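PDB 4CDB: listeriolysin O from Listeria monocytogenes, which binds cholesterol-containing host membranes and, after a major conformational change, inserts into them as an oligomeric pore that lyses the cell. Local coordinates for residues K25-L30 with T226-F231; D119-T124 with E149-K154; Q178-A181 with F187-V190; K278-A283 with V294-I299; Y349-L354 with E358-K363. All coordinates share one frame; numbering follows the deposited sequence.

The five contacts grade from buried to partly buried, and their chemistry follows. Contacts 1 and 3 are largely buried, contacts 2, 4 and 5 partly so; contacts 1, 3 and 4 have no hydrogen bond across them. Contacts 3 and 4 each join two short helices in regions assigned to membrane strands of the pore, with sodium ions beside them, and lie with centres about 25 Å apart. Contact 2, by contrast, sets an indole into a turn, and contact 5 is the one built on backbone hydrogen bonds. Contacts 1 and 5 touch, P228 and F231 packing on L354, whereas contacts 1 and 4 are farthest separated, with centres about 55 Å apart.

Contact 1: K25-L30 with T226-F231; sequences KYIQGL and TRPSRF
P228 packs against I27 and Q28 of helix 14-28, held there by the carboxylate of D24 on the same helix, which is gripped by both residues flanking the proline: R227 makes a salt bridge through NE to OD2, and S229 donates from OG to OD1. The proline is thus presented to the C-terminal part of the helix, where the contact itself is apolar. I27 CD1 comes to 3.8 Å from P228 CB, while the CG2 branch of I27 stands 4.1 Å from P228 CB as well. The isoleucine has CG1 anti to its carbonyl carbon (chi1 -62°) and an extended second torsion, which carries CD1 alongside the pyrrolidine; the two side chains run past each other in opposite directions. Q28 adds the outer wall. Its extended chain crosses the proline at about a right angle, with NE2 3.9 Å from P228 CD, a van der Waals approach at the solvent-exposed side. I27 also packs on F232 and on P252 of strand 252-260. Helix-on-loop packing of this kind, apolar in the middle and pinned beside it through D24, joins the N-terminal helix to the loop after strand 207-222 in the cytolysin fold.

Contact 2: D119-T124 with E149-K154; sequences DLPGMT and ERWNEK
A type II beta turn, L120 to M123, makes a seat for one indole of helix 137-152, illustrating how a turn can read an aromatic side chain by its face, its edge and its N-H at once. W151 is the side chain seated. Its NE1 donates to P121 O over 2.7 Å, with an N-H...O angle of 154°, and the carbonyl oxygen lies in the ring plane while offering an in-plane lone pair. The bond therefore satisfies the sole polar atom of a buried ring and fixes its rotation. Across one face lies L120: CB sits over the five-membered ring, 3.6 Å from its centroid, a CH-pi contact, and CD1 covers the ring farther along, 3.6 Å from W151 CG. M123 arrives at the edge instead, CG standing 3.5 Å from W151 CD1 and SD 4.8 Å from the five-membered ring centroid, a Met-aromatic contact of the edge type. P121 borders the benzene half, its CG 3.9 Å from W151 CZ2. With CG anti to the backbone N of W151 (chi1 -178°), the indole reaches straight out from the helix into the turn. Y218 of strand 207-222 backs L120, and V162 touches P121. The result is helix-to-turn packing centred on tryptophan, where helix 137-152 meets a turn within the loop between antiparallel strands 114-118 and 129-132.

Contact 3: Q178-A181 with F187-V190; sequences QLIA and FKAV. With NA (sodium ion), chain K; NA (sodium ion), chain H.
This is apolar packing between two short consecutive helices, 176-183 and 187-194; the first and the start of the second fall within residues 176-189, assigned to a membrane-spanning beta strand of the pore but helical here. L179 covers the ring of F187. Its CB lies over the ring centre, 3.9 Å from the centroid and 12° off the normal, a CH-pi contact; CD1 reaches the far end of the same face, 3.5 Å from F187 CZ. The phenyl gets there because its CG is anti to the backbone N (chi1 169°), which sends the ring toward the first helix. I180 takes its own share, CD1 meeting the aliphatic part of K188, 3.8 Å from CG, at the solvent-exposed side. V210 of strand 207-222 closes on both L179 and F187, tying the pair to the sheet. Polar chemistry stays at the margin: I180 O binds a sodium ion at 2.9 Å, with N364 and two waters as further ligands, and Q178 takes part in a second sodium site with E171 and Y368. What joins the two segments directly is apolar packing and a CH-pi contact, without hydrogen bonds, consistent with helices that probably refold into strand during pore formation.

Contact 4: K278-A283 with V294-I299; sequences KAAFDA and VELTNI. With NA (sodium ion), chain Q.
A280 is at the centre of this helix crossing, its methyl facing two branched side chains of helix 294-301. A280 CB lies 3.8 Å from I299 CG2 and 4.0 Å from L296 CD2, and the same leucine methyl rests 3.9 Å from A280 N. A279 CB joins from the flank, 4.3 Å from L296 CD2, on the exposed side. In I299, CG1 is beside the backbone N (chi1 -65°), which leaves CG2 anti to that N and facing the alanine methyl. The small side chain of A280 lets the backbones come close: the CA atoms of A280 and L296 are 4.9 Å apart, and the axes of the two helical segments pass at 8.9 Å with a signed crossing angle of -76°. Around this patch, L296 also packs on K276 and I299 on S274, both in the chain leading into helix 277-286. On its other side that helix is fastened to the sheet. F281 lies against L268 and T270 of strand 262-270, while K278 and D282 form a salt bridge one turn apart, K278 NZ meeting the syn lone pair of D282 OD1 at 2.8 Å. That oxygen also binds a sodium ion at 2.8 Å, for which E209 of strand 207-222 is another ligand. Two cations on one oxygen would be expected to favour an ionised carboxylate. The helix pair therefore meets largely through aliphatic carbons, with no hydrogen bond between the segments and the K278-D282 pair on the sheet side of helix 277-286, consistent with a hold that can be given up on insertion.

Contact 5: Y349-L354 with E358-K363; sequences YTTNFL and ELAVIK
Two backbone hydrogen bonds join T351 and F353 to A360 and E358 in an antiparallel bridge where strand 345-353 turns back toward strand 362-385. A360 N donates to T351 O over 2.8 Å, almost straight at 170°, although the donor tilts out of the carbonyl plane; F353 N donates to E358 O over 2.9 Å. Between these bonds N352 and L359 form the non-hydrogen-bonded pair, and N352 CA adds a CA-H...O contact to E358 O at 3.2 Å. The ladder does not go further by direct bonds. A water accepts from T351 N at 2.7 Å and also lies beside A360 O, occupying the place of the next direct bond as the chains part into two different sheets. Packing follows on both sides of the bridge. The bend of L359 at its second torsion (chi2 55°) turns CD1 back to 3.3 Å from N352 OD1, an oxygen that also receives a weak bond from S256. F353, whose ring also meets that of Y32, the planes at about 45°, turns its ring to A360: the methyl sits off-centre, with A360 CB 3.7 Å from F353 CE2. S256 is likewise the partner of T350 OG1, holding the strand to its neighbour 252-260. On the same flank as the phenyl, T351 OG1 presses on the alanine methyl, 3.3 Å from A360 CB.

Contact 1: K25-L30 with T226-F231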
# COMPACT_ATOMS: atom_id res chain seq x y z
N LYS A 25 -43.23 -7.59 -0.25
CA LYS A 25 -43.50 -7.26 -1.65
C LYS A 25 -42.89 -5.93 -2.07
O LYS A 25 -42.49 -5.76 -3.22
CB LYS A 25 -45.01 -7.26 -1.92
CG LYS A 25 -45.70 -8.55 -1.54
CD LYS A 25 -45.01 -9.74 -2.18
CE LYS A 25 -45.54 -11.06 -1.64
NZ LYS A 25 -46.99 -11.22 -1.90
N TYR A 26 -42.81 -4.98 -1.14
CA TYR A 26 -42.20 -3.69 -1.43
C TYR A 26 -40.70 -3.83 -1.67
O TYR A 26 -40.16 -3.28 -2.64
CB TYR A 26 -42.47 -2.68 -0.31
CG TYR A 26 -41.73 -1.37 -0.49
CD1 TYR A 26 -42.15 -0.44 -1.44
CD2 TYR A 26 -40.62 -1.06 0.29
CE1 TYR A 26 -41.47 0.75 -1.61
CE2 TYR A 26 -39.95 0.13 0.13
CZ TYR A 26 -40.37 1.04 -0.82
OH TYR A 26 -39.70 2.22 -0.99
N ILE A 27 -40.02 -4.56 -0.80
CA ILE A 27 -38.58 -4.75 -0.92
C ILE A 27 -38.25 -5.62 -2.13
O ILE A 27 -37.31 -5.33 -2.88
CB ILE A 27 -37.97 -5.34 0.37
CG1 ILE A 27 -38.17 -4.37 1.53
CG2 ILE A 27 -36.49 -5.63 0.18
CD1 ILE A 27 -37.58 -4.84 2.85
N GLN A 28 -39.03 -6.68 -2.34
CA GLN A 28 -38.84 -7.56 -3.48
C GLN A 28 -39.15 -6.85 -4.80
O GLN A 28 -38.74 -7.31 -5.87
CB GLN A 28 -39.69 -8.83 -3.35
CG GLN A 28 -39.23 -9.78 -2.25
CD GLN A 28 -40.20 -10.92 -2.00
OE1 GLN A 28 -41.25 -11.01 -2.64
NE2 GLN A 28 -39.86 -11.78 -1.05
N GLY A 29 -39.88 -5.75 -4.73
CA GLY A 29 -40.23 -4.98 -5.91
C GLY A 29 -39.18 -3.95 -6.29
O GLY A 29 -39.27 -3.32 -7.34
N LEU A 30 -38.18 -3.78 -5.43
CA LEU A 30 -37.13 -2.79 -5.66
C LEU A 30 -36.20 -3.24 -6.78
O LEU A 30 -35.47 -4.22 -6.64
CB LEU A 30 -36.34 -2.54 -4.37
CG LEU A 30 -37.14 -1.97 -3.20
CD1 LEU A 30 -36.23 -1.74 -2.00
CD2 LEU A 30 -37.84 -0.69 -3.59
N THR A 226 -35.42 -15.72 5.45
CA THR A 226 -36.08 -16.15 4.23
C THR A 226 -37.05 -15.08 3.72
O THR A 226 -37.47 -15.11 2.57
CB THR A 226 -36.85 -17.47 4.43
OG1 THR A 226 -37.75 -17.33 5.53
CG2 THR A 226 -35.88 -18.61 4.71
N ARG A 227 -37.42 -14.16 4.61
CA ARG A 227 -38.29 -13.05 4.25
C ARG A 227 -37.64 -11.74 4.64
O ARG A 227 -37.06 -11.63 5.72
CB ARG A 227 -39.65 -13.17 4.95
CG ARG A 227 -40.41 -14.44 4.62
CD ARG A 227 -41.67 -14.55 5.46
NE ARG A 227 -42.56 -13.41 5.26
CZ ARG A 227 -43.65 -13.17 5.98
NH1 ARG A 227 -44.00 -13.98 6.97
NH2 ARG A 227 -44.39 -12.10 5.71
N PRO A 228 -37.71 -10.74 3.75
CA PRO A 228 -37.15 -9.41 4.02
C PRO A 228 -37.75 -8.77 5.27
O PRO A 228 -37.06 -8.01 5.96
CB PRO A 228 -37.55 -8.61 2.78
CG PRO A 228 -37.65 -9.63 1.69
CD PRO A 228 -38.20 -10.86 2.36
N SER A 229 -39.00 -9.08 5.56
CA SER A 229 -39.70 -8.48 6.70
C SER A 229 -39.27 -9.05 8.06
O SER A 229 -39.62 -8.49 9.09
CB SER A 229 -41.21 -8.63 6.54
OG SER A 229 -41.58 -9.99 6.44
N ARG A 230 -38.53 -10.15 8.05
CA ARG A 230 -38.16 -10.83 9.29
C ARG A 230 -37.32 -9.97 10.24
O ARG A 230 -37.39 -10.15 11.45
CB ARG A 230 -37.43 -12.15 9.01
CG ARG A 230 -38.28 -13.39 9.22
CD ARG A 230 -38.91 -13.42 10.61
NE ARG A 230 -38.17 -14.24 11.56
CZ ARG A 230 -37.42 -13.76 12.55
NH1 ARG A 230 -37.30 -12.46 12.73
NH2 ARG A 230 -36.78 -14.60 13.36
N PHE A 231 -36.54 -9.05 9.69
CA PHE A 231 -35.66 -8.23 10.52
C PHE A 231 -36.37 -7.05 11.17
O PHE A 231 -35.86 -6.45 12.12
CB PHE A 231 -34.45 -7.74 9.71
CG PHE A 231 -33.33 -8.73 9.63
CD1 PHE A 231 -33.34 -9.88 10.42
CD2 PHE A 231 -32.25 -8.52 8.79
CE1 PHE A 231 -32.31 -10.80 10.35
CE2 PHE A 231 -31.21 -9.44 8.72
CZ PHE A 231 -31.24 -10.58 9.51

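Contact 2: D119-T124 with E149-K154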
# COMPACT_ATOMS: atom_id res chain seq x y z
N ASP A 119 -17.24 -17.90 15.13
CA ASP A 119 -16.40 -18.91 14.50
C ASP A 119 -15.18 -19.34 15.32
O ASP A 119 -14.22 -19.89 14.78
CB ASP A 119 -15.95 -18.45 13.11
CG ASP A 119 -15.02 -17.25 13.17
OD1 ASP A 119 -14.98 -16.57 14.22
OD2 ASP A 119 -14.34 -16.97 12.16
N LEU A 120 -15.22 -19.09 16.63
CA LEU A 120 -14.11 -19.49 17.50
C LEU A 120 -13.99 -21.02 17.53
O LEU A 120 -15.00 -21.72 17.52
CB LEU A 120 -14.30 -18.93 18.91
CG LEU A 120 -13.91 -17.45 19.09
CD1 LEU A 120 -14.33 -16.94 20.46
CD2 LEU A 120 -12.42 -17.27 18.89
N PRO A 121 -12.75 -21.53 17.55
CA PRO A 121 -12.48 -22.96 17.36
C PRO A 121 -13.00 -23.85 18.49
O PRO A 121 -12.95 -23.47 19.66
CB PRO A 121 -10.96 -23.02 17.30
CG PRO A 121 -10.51 -21.84 18.09
CD PRO A 121 -11.51 -20.77 17.79
N GLY A 122 -13.49 -25.03 18.13
CA GLY A 122 -13.84 -26.05 19.10
C GLY A 122 -15.30 -26.12 19.50
O GLY A 122 -15.75 -27.15 20.00
N MET A 123 -16.04 -25.04 19.29
CA MET A 123 -17.42 -24.95 19.75
C MET A 123 -18.36 -25.85 18.94
O MET A 123 -18.15 -26.08 17.75
CB MET A 123 -17.91 -23.50 19.71
CG MET A 123 -16.95 -22.51 20.36
SD MET A 123 -17.59 -20.83 20.47
CE MET A 123 -18.83 -21.06 21.75
N THR A 124 -19.39 -26.36 19.60
CA THR A 124 -20.38 -27.21 18.94
C THR A 124 -21.36 -26.34 18.15
O THR A 124 -21.41 -25.12 18.34
CB THR A 124 -21.18 -28.06 19.95
OG1 THR A 124 -22.02 -27.21 20.74
CG2 THR A 124 -20.24 -28.85 20.86
N GLU A 149 -17.26 -15.03 26.01
CA GLU A 149 -17.06 -15.56 27.35
C GLU A 149 -17.33 -17.06 27.41
O GLU A 149 -16.66 -17.79 28.13
CB GLU A 149 -17.95 -14.83 28.37
CG GLU A 149 -17.39 -13.50 28.82
CD GLU A 149 -16.00 -13.64 29.43
OE1 GLU A 149 -15.78 -14.58 30.23
OE2 GLU A 149 -15.13 -12.80 29.12
N ARG A 150 -18.32 -17.51 26.64
CA ARG A 150 -18.65 -18.93 26.57
C ARG A 150 -17.50 -19.75 26.01
O ARG A 150 -17.25 -20.87 26.46
CB ARG A 150 -19.93 -19.15 25.76
CG ARG A 150 -21.12 -19.59 26.60
CD ARG A 150 -22.45 -19.14 26.00
NE ARG A 150 -22.72 -19.72 24.69
CZ ARG A 150 -23.87 -19.58 24.03
NH1 ARG A 150 -24.86 -18.88 24.57
NH2 ARG A 150 -24.03 -20.14 22.84
N TRP A 151 -16.78 -19.19 25.05
CA TRP A 151 -15.62 -19.85 24.47
C TRP A 151 -14.45 -19.87 25.45
O TRP A 151 -13.74 -20.86 25.56
CB TRP A 151 -15.20 -19.18 23.16
CG TRP A 151 -14.03 -19.86 22.50
CD1 TRP A 151 -14.07 -20.95 21.67
CD2 TRP A 151 -12.65 -19.49 22.60
NE1 TRP A 151 -12.80 -21.28 21.26
CE2 TRP A 151 -11.91 -20.40 21.81
CE3 TRP A 151 -11.96 -18.48 23.28
CZ2 TRP A 151 -10.52 -20.33 21.69
CZ3 TRP A 151 -10.59 -18.41 23.16
CH2 TRP A 151 -9.88 -19.32 22.37
N ASN A 152 -14.26 -18.76 26.16
CA ASN A 152 -13.18 -18.64 27.13
C ASN A 152 -13.35 -19.58 28.32
O ASN A 152 -12.38 -19.88 29.02
CB ASN A 152 -13.06 -17.19 27.63
CG ASN A 152 -12.51 -16.25 26.58
OD1 ASN A 152 -11.64 -16.62 25.79
ND2 ASN A 152 -13.00 -15.02 26.57
N GLU A 153 -14.57 -20.05 28.54
CA GLU A 153 -14.88 -20.86 29.72
C GLU A 153 -15.12 -22.34 29.41
O GLU A 153 -15.46 -23.11 30.31
CB GLU A 153 -16.09 -20.27 30.46
CG GLU A 153 -15.86 -18.88 31.03
CD GLU A 153 -17.10 -18.30 31.68
OE1 GLU A 153 -18.14 -18.99 31.71
OE2 GLU A 153 -17.04 -17.16 32.17
N LYS A 154 -14.97 -22.73 28.15
CA LYS A 154 -15.18 -24.12 27.77
C LYS A 154 -14.09 -24.66 26.84
O LYS A 154 -13.69 -25.82 26.94
CB LYS A 154 -16.54 -24.31 27.08
CG LYS A 154 -17.73 -24.37 28.02
CD LYS A 154 -18.92 -25.00 27.31
CE LYS A 154 -20.22 -24.74 28.05
NZ LYS A 154 -21.39 -25.26 27.30

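Contact 3: Q178-A181 with F187-V190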
# COMPACT_ATOMS: atom_id res chain seq x y z
N GLN A 178 -6.04 6.92 -5.08
CA GLN A 178 -5.51 5.59 -5.35
C GLN A 178 -5.64 4.71 -4.12
O GLN A 178 -6.10 3.57 -4.20
CB GLN A 178 -4.05 5.67 -5.78
CG GLN A 178 -3.36 4.31 -5.89
CD GLN A 178 -1.92 4.35 -5.42
OE1 GLN A 178 -1.47 5.34 -4.84
NE2 GLN A 178 -1.19 3.27 -5.67
N LEU A 179 -5.22 5.24 -2.98
CA LEU A 179 -5.23 4.48 -1.73
C LEU A 179 -6.64 4.29 -1.18
O LEU A 179 -6.92 3.32 -0.48
CB LEU A 179 -4.31 5.15 -0.70
CG LEU A 179 -2.84 5.15 -1.11
CD1 LEU A 179 -1.99 5.87 -0.08
CD2 LEU A 179 -2.35 3.72 -1.31
N ILE A 180 -7.54 5.22 -1.50
CA ILE A 180 -8.94 5.08 -1.13
C ILE A 180 -9.57 3.90 -1.87
O ILE A 180 -10.36 3.15 -1.31
CB ILE A 180 -9.73 6.39 -1.39
CG1 ILE A 180 -9.35 7.45 -0.36
CG2 ILE A 180 -11.23 6.15 -1.33
CD1 ILE A 180 -10.05 8.78 -0.56
N ALA A 181 -9.20 3.73 -3.13
CA ALA A 181 -9.70 2.61 -3.93
C ALA A 181 -9.19 1.27 -3.39
O ALA A 181 -9.81 0.23 -3.60
CB ALA A 181 -9.30 2.78 -5.38
N PHE A 187 -9.35 5.18 4.82
CA PHE A 187 -7.95 5.59 4.73
C PHE A 187 -7.75 7.06 5.12
O PHE A 187 -6.72 7.41 5.70
CB PHE A 187 -7.37 5.32 3.34
CG PHE A 187 -6.02 5.95 3.13
CD1 PHE A 187 -4.87 5.37 3.67
CD2 PHE A 187 -5.89 7.12 2.39
CE1 PHE A 187 -3.63 5.96 3.48
CE2 PHE A 187 -4.65 7.70 2.20
CZ PHE A 187 -3.52 7.12 2.75
N LYS A 188 -8.72 7.91 4.80
CA LYS A 188 -8.63 9.34 5.09
C LYS A 188 -8.49 9.60 6.58
O LYS A 188 -7.73 10.47 7.00
CB LYS A 188 -9.83 10.10 4.53
CG LYS A 188 -10.09 9.85 3.05
CD LYS A 188 -11.32 10.61 2.54
CE LYS A 188 -10.95 12.00 2.04
NZ LYS A 188 -11.86 12.47 0.96
N ALA A 189 -9.23 8.84 7.39
CA ALA A 189 -9.13 8.94 8.84
C ALA A 189 -7.75 8.50 9.31
O ALA A 189 -7.13 9.15 10.15
CB ALA A 189 -10.22 8.11 9.51
N VAL A 190 -7.28 7.39 8.76
CA VAL A 190 -5.96 6.87 9.10
C VAL A 190 -4.86 7.84 8.66
O VAL A 190 -3.87 8.03 9.36
CB VAL A 190 -5.71 5.49 8.46
CG1 VAL A 190 -4.31 4.98 8.78
CG2 VAL A 190 -6.75 4.49 8.94
NA NA K . -1.78 0.82 -7.14
NA NA H . -13.20 2.48 -1.60
O HOH W 1 -13.78 -0.41 -1.14
O HOH W 2 -14.88 2.48 0.71

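Contact 4: K278-A283 with V294-I299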
# COMPACT_ATOMS: atom_id res chain seq x y z
N LYS A 278 10.64 -1.50 -2.84
CA LYS A 278 9.54 -2.43 -2.55
C LYS A 278 10.07 -3.74 -1.97
O LYS A 278 9.62 -4.18 -0.91
CB LYS A 278 8.73 -2.70 -3.82
CG LYS A 278 7.52 -3.61 -3.60
CD LYS A 278 6.42 -2.90 -2.81
CE LYS A 278 5.13 -3.72 -2.78
NZ LYS A 278 5.29 -5.01 -2.05
N ALA A 279 11.03 -4.34 -2.66
CA ALA A 279 11.64 -5.59 -2.21
C ALA A 279 12.30 -5.42 -0.85
O ALA A 279 12.24 -6.31 0.00
CB ALA A 279 12.64 -6.10 -3.23
N ALA A 280 12.93 -4.27 -0.65
CA ALA A 280 13.55 -3.95 0.63
C ALA A 280 12.49 -3.85 1.73
O ALA A 280 12.66 -4.39 2.82
CB ALA A 280 14.32 -2.65 0.53
N PHE A 281 11.40 -3.16 1.42
CA PHE A 281 10.27 -3.03 2.34
C PHE A 281 9.68 -4.39 2.67
O PHE A 281 9.35 -4.67 3.82
CB PHE A 281 9.19 -2.12 1.75
CG PHE A 281 9.50 -0.64 1.87
CD1 PHE A 281 10.60 -0.20 2.58
CD2 PHE A 281 8.67 0.29 1.27
CE1 PHE A 281 10.87 1.16 2.68
CE2 PHE A 281 8.93 1.65 1.37
CZ PHE A 281 10.03 2.08 2.08
N ASP A 282 9.54 -5.23 1.65
CA ASP A 282 8.97 -6.57 1.82
C ASP A 282 9.78 -7.42 2.80
O ASP A 282 9.22 -8.19 3.58
CB ASP A 282 8.86 -7.29 0.47
CG ASP A 282 7.89 -6.61 -0.48
OD1 ASP A 282 6.94 -5.95 0.00
OD2 ASP A 282 8.08 -6.73 -1.71
N ALA A 283 11.10 -7.27 2.75
CA ALA A 283 12.00 -8.05 3.59
C ALA A 283 11.97 -7.59 5.04
O ALA A 283 12.00 -8.41 5.96
CB ALA A 283 13.43 -7.99 3.04
N VAL A 294 23.72 -5.85 0.34
CA VAL A 294 23.92 -4.53 0.94
C VAL A 294 23.12 -3.41 0.27
O VAL A 294 23.12 -2.28 0.75
CB VAL A 294 25.41 -4.16 0.96
CG1 VAL A 294 25.74 -3.34 2.20
CG2 VAL A 294 26.27 -5.41 0.92
N GLU A 295 22.44 -3.72 -0.83
CA GLU A 295 21.58 -2.73 -1.47
C GLU A 295 20.25 -2.62 -0.73
O GLU A 295 19.78 -1.52 -0.44
CB GLU A 295 21.34 -3.11 -2.94
CG GLU A 295 21.79 -4.51 -3.33
CD GLU A 295 20.89 -5.61 -2.78
OE1 GLU A 295 20.65 -5.65 -1.56
OE2 GLU A 295 20.43 -6.46 -3.58
N LEU A 296 19.65 -3.77 -0.42
CA LEU A 296 18.43 -3.81 0.36
C LEU A 296 18.72 -3.40 1.80
O LEU A 296 17.92 -2.72 2.44
CB LEU A 296 17.83 -5.22 0.34
CG LEU A 296 17.52 -5.85 -1.03
CD1 LEU A 296 16.96 -7.25 -0.85
CD2 LEU A 296 16.56 -4.98 -1.82
N THR A 297 19.88 -3.82 2.29
CA THR A 297 20.30 -3.51 3.65
C THR A 297 20.51 -2.00 3.83
O THR A 297 20.24 -1.45 4.90
CB THR A 297 21.60 -4.26 4.03
OG1 THR A 297 21.45 -5.65 3.74
CG2 THR A 297 21.92 -4.09 5.50
N ASN A 298 20.97 -1.34 2.78
CA ASN A 298 21.21 0.10 2.83
C ASN A 298 19.91 0.89 2.81
O ASN A 298 19.77 1.87 3.54
CB ASN A 298 22.11 0.54 1.67
CG ASN A 298 22.86 1.82 1.97
OD1 ASN A 298 22.36 2.92 1.73
ND2 ASN A 298 24.08 1.69 2.48
N ILE A 299 18.97 0.47 1.97
CA ILE A 299 17.66 1.11 1.90
C ILE A 299 16.97 1.04 3.26
O ILE A 299 16.46 2.05 3.76
CB ILE A 299 16.77 0.46 0.82
CG1 ILE A 299 17.36 0.69 -0.57
CG2 ILE A 299 15.35 1.02 0.89
CD1 ILE A 299 16.52 0.12 -1.69
NA NA Q . 6.02 -4.07 1.87

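Contact 5: Y349-L354 with E358-K363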
# COMPACT_ATOMS: atom_id res chain seq x y z
N TYR A 349 -16.26 -5.63 7.97
CA TYR A 349 -17.57 -6.27 7.94
C TYR A 349 -18.11 -6.45 6.53
O TYR A 349 -17.69 -5.76 5.59
CB TYR A 349 -18.57 -5.51 8.81
CG TYR A 349 -18.90 -4.10 8.36
CD1 TYR A 349 -18.08 -3.03 8.69
CD2 TYR A 349 -20.05 -3.84 7.62
CE1 TYR A 349 -18.38 -1.74 8.29
CE2 TYR A 349 -20.36 -2.55 7.21
CZ TYR A 349 -19.52 -1.50 7.55
OH TYR A 349 -19.82 -0.22 7.15
N THR A 350 -19.04 -7.39 6.38
CA THR A 350 -19.67 -7.64 5.09
C THR A 350 -21.15 -7.26 5.17
O THR A 350 -21.76 -7.31 6.24
CB THR A 350 -19.56 -9.12 4.69
OG1 THR A 350 -20.35 -9.92 5.57
CG2 THR A 350 -18.10 -9.58 4.75
N THR A 351 -21.72 -6.88 4.03
CA THR A 351 -23.13 -6.50 3.99
C THR A 351 -23.90 -7.29 2.93
O THR A 351 -23.37 -7.59 1.86
CB THR A 351 -23.30 -5.00 3.71
OG1 THR A 351 -22.50 -4.63 2.58
CG2 THR A 351 -22.87 -4.18 4.91
N ASN A 352 -25.14 -7.63 3.25
CA ASN A 352 -26.03 -8.31 2.30
C ASN A 352 -27.26 -7.47 2.04
O ASN A 352 -27.83 -6.88 2.96
CB ASN A 352 -26.46 -9.68 2.84
CG ASN A 352 -25.32 -10.67 2.91
OD1 ASN A 352 -24.15 -10.32 2.77
ND2 ASN A 352 -25.66 -11.94 3.14
N PHE A 353 -27.68 -7.40 0.77
CA PHE A 353 -28.94 -6.75 0.43
C PHE A 353 -30.08 -7.53 1.06
O PHE A 353 -30.07 -8.76 1.07
CB PHE A 353 -29.11 -6.67 -1.09
CG PHE A 353 -28.16 -5.72 -1.76
CD1 PHE A 353 -28.35 -4.35 -1.69
CD2 PHE A 353 -27.07 -6.20 -2.49
CE1 PHE A 353 -27.47 -3.47 -2.31
CE2 PHE A 353 -26.20 -5.33 -3.12
CZ PHE A 353 -26.40 -3.96 -3.02
N LEU A 354 -31.08 -6.82 1.59
CA LEU A 354 -32.20 -7.48 2.24
C LEU A 354 -33.11 -8.19 1.24
O LEU A 354 -33.83 -9.12 1.60
CB LEU A 354 -33.02 -6.47 3.06
CG LEU A 354 -33.06 -6.70 4.57
CD1 LEU A 354 -34.02 -5.72 5.24
CD2 LEU A 354 -33.43 -8.14 4.88
N GLU A 358 -28.15 -11.20 -1.06
CA GLU A 358 -26.96 -11.23 -1.91
C GLU A 358 -25.87 -10.31 -1.36
O GLU A 358 -26.16 -9.27 -0.76
CB GLU A 358 -27.31 -10.84 -3.34
CG GLU A 358 -26.48 -11.54 -4.39
CD GLU A 358 -26.87 -12.99 -4.60
OE1 GLU A 358 -27.97 -13.37 -4.15
OE2 GLU A 358 -26.09 -13.74 -5.21
N LEU A 359 -24.62 -10.70 -1.58
CA LEU A 359 -23.48 -9.97 -1.04
C LEU A 359 -23.29 -8.62 -1.74
O LEU A 359 -23.23 -8.55 -2.97
CB LEU A 359 -22.21 -10.82 -1.16
CG LEU A 359 -20.98 -10.40 -0.35
CD1 LEU A 359 -21.32 -10.28 1.13
CD2 LEU A 359 -19.85 -11.39 -0.55
N ALA A 360 -23.21 -7.56 -0.95
CA ALA A 360 -22.99 -6.21 -1.48
C ALA A 360 -21.50 -5.97 -1.69
O ALA A 360 -20.71 -6.10 -0.75
CB ALA A 360 -23.56 -5.17 -0.54
N VAL A 361 -21.12 -5.62 -2.91
CA VAL A 361 -19.72 -5.41 -3.24
C VAL A 361 -19.46 -3.96 -3.66
O VAL A 361 -20.19 -3.40 -4.48
CB VAL A 361 -19.26 -6.35 -4.38
CG1 VAL A 361 -17.76 -6.21 -4.62
CG2 VAL A 361 -19.63 -7.80 -4.05
N ILE A 362 -18.42 -3.36 -3.08
CA ILE A 362 -18.03 -2.01 -3.46
C ILE A 362 -17.14 -2.02 -4.71
O ILE A 362 -16.07 -2.63 -4.72
CB ILE A 362 -17.28 -1.28 -2.33
CG1 ILE A 362 -18.15 -1.21 -1.07
CG2 ILE A 362 -16.87 0.11 -2.76
CD1 ILE A 362 -17.55 -0.34 0.03
N LYS A 363 -17.60 -1.35 -5.76
CA LYS A 363 -16.85 -1.28 -7.01
C LYS A 363 -15.99 -0.02 -7.06
O LYS A 363 -16.51 1.10 -7.10
CB LYS A 363 -17.80 -1.33 -8.21
CG LYS A 363 -17.11 -1.21 -9.55
CD LYS A 363 -18.02 -1.68 -10.67
CE LYS A 363 -18.40 -3.15 -10.48
NZ LYS A 363 -19.30 -3.64 -11.56
O HOH W 3 -20.31 -6.29 1.78